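Side-chain contact in actinorhodin polyketide putative beta-ketoacyl synthase 2 (Streptomyces coelicolor A3, PDB 1TQY), which serves as the chain length factor of the actinorhodin polyketide synthase, a member of the beta-ketoacyl synthase family that probably takes part in polyketide chain building: residues B[28-31]-B[32-36]. Numbering follows the deposited sequence.
Sequences PYWS and AVLDG
V33 lays its CG2 methyl over one face of the Y29 ring, 3.6 Å from the ring centroid and 20° off the normal, a CH-pi contact one helical turn apart. A chi1 of 171° sets CG of Y29 beside its own carbonyl carbon, which swings the ring along the helix toward V33. This is the tight, buried side of helix 26-34, where Y29 packs between strand 11-20 (V18, A20) and helix 345-359 (L348) of the thiolase-like fold and its OH hydrogen-bonds T352 OG1. One residue on, W30 and L34 repeat the i, i+4 pairing in partly exposed surroundings. L34 CG sits over the six-membered ring at 4.0 Å from its centroid, while CD1 lies over the same face, offset toward the rim, 3.3 Å from NE1 of W30. M355, S356 and E359 also touch the indole.

The exposed side is looser. S31 and D35 meet mainly through the backbone, D35 N donating to S31 O at 3.2 Å with a bent N-H...O angle of 137°. G36, with positive phi, closes the helix in a Schellman motif. Dispersion and CH-pi contacts thus hold the aromatic side, while R37, hydrogen-bonded to S31 OG and salt-bridged to D35 OD2, probably offsets D35's charge at the helix end.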
loop_
_atom_site.group_PDB
_atom_site.type_symbol
_atom_site.label_atom_id
_atom_site.label_comp_id
_atom_site.label_asym_id
_atom_site.label_seq_id
_atom_site.Cartn_x
_atom_site.Cartn_y
_atom_site.Cartn_z
ATOM N N PRO B 28 24.278 15.311 9.414
ATOM C CA PRO B 28 23.613 16.498 9.959
ATOM C C PRO B 28 22.481 16.109 10.908
ATOM O O PRO B 28 22.295 16.715 11.961
ATOM C CB PRO B 28 23.093 17.210 8.714
ATOM C CG PRO B 28 24.012 16.748 7.635
ATOM C CD PRO B 28 24.199 15.297 7.945
ATOM N N TYR B 29 21.724 15.093 10.522
ATOM C CA TYR B 29 20.615 14.633 11.337
ATOM C C TYR B 29 21.080 14.123 12.702
ATOM O O TYR B 29 20.628 14.605 13.737
ATOM C CB TYR B 29 19.861 13.527 10.605
ATOM C CG TYR B 29 18.834 12.838 11.466
ATOM C CD1 TYR B 29 17.659 13.485 11.836
ATOM C CD2 TYR B 29 19.050 11.548 11.935
ATOM C CE1 TYR B 29 16.723 12.864 12.651
ATOM C CE2 TYR B 29 18.119 10.921 12.752
ATOM C CZ TYR B 29 16.960 11.587 13.100
ATOM O OH TYR B 29 16.044 10.950 13.892
ATOM N N TRP B 30 21.978 13.148 12.698
ATOM C CA TRP B 30 22.504 12.575 13.935
ATOM C C TRP B 30 23.112 13.648 14.835
ATOM O O TRP B 30 23.042 13.567 16.064
ATOM C CB TRP B 30 23.566 11.536 13.615
ATOM C CG TRP B 30 24.103 10.850 14.818
ATOM C CD1 TRP B 30 25.402 10.823 15.228
ATOM C CD2 TRP B 30 23.376 10.019 15.730
ATOM N NE1 TRP B 30 25.535 10.017 16.335
ATOM C CE2 TRP B 30 24.305 9.510 16.664
ATOM C CE3 TRP B 30 22.029 9.652 15.847
ATOM C CZ2 TRP B 30 23.936 8.650 17.702
ATOM C CZ3 TRP B 30 21.660 8.797 16.878
ATOM C CH2 TRP B 30 22.613 8.304 17.792
ATOM N N SER B 31 23.717 14.653 14.218
ATOM C CA SER B 31 24.313 15.725 14.982
ATOM C C SER B 31 23.249 16.543 15.701
ATOM O O SER B 31 23.413 16.890 16.869
ATOM C CB SER B 31 25.127 16.639 14.073
ATOM O OG SER B 31 25.440 17.841 14.762
ATOM N N ALA B 32 22.158 16.844 15.006
ATOM C CA ALA B 32 21.071 17.633 15.587
ATOM C C ALA B 32 20.345 16.868 16.698
ATOM O O ALA B 32 19.961 17.443 17.718
ATOM C CB ALA B 32 20.082 18.036 14.499
ATOM N N VAL B 33 20.171 15.567 16.491
ATOM C CA VAL B 33 19.500 14.712 17.461
ATOM C C VAL B 33 20.231 14.633 18.793
ATOM O O VAL B 33 19.624 14.780 19.850
ATOM C CB VAL B 33 19.349 13.295 16.919
ATOM C CG1 VAL B 33 18.814 12.380 18.006
ATOM C CG2 VAL B 33 18.428 13.308 15.726
ATOM N N LEU B 34 21.533 14.387 18.740
ATOM C CA LEU B 34 22.318 14.280 19.957
ATOM C C LEU B 34 22.422 15.618 20.667
ATOM O O LEU B 34 22.601 15.671 21.882
ATOM C CB LEU B 34 23.717 13.744 19.646
ATOM C CG LEU B 34 23.818 12.278 19.204
ATOM C CD1 LEU B 34 25.275 11.901 19.011
ATOM C CD2 LEU B 34 23.180 11.368 20.251
ATOM N N ASP B 35 22.297 16.696 19.905
ATOM C CA ASP B 35 22.379 18.033 20.463
ATOM C C ASP B 35 21.014 18.610 20.819
ATOM O O ASP B 35 20.910 19.738 21.307
ATOM C CB ASP B 35 23.077 18.967 19.479
ATOM C CG ASP B 35 23.299 20.341 20.061
ATOM O OD1 ASP B 35 23.734 20.411 21.234
ATOM O OD2 ASP B 35 23.048 21.346 19.358
ATOM N N GLY B 36 19.963 17.841 20.570
ATOM C CA GLY B 36 18.630 18.317 20.873
ATOM C C GLY B 36 18.090 19.381 19.935
ATOM O O GLY B 36 17.050 19.964 20.229
#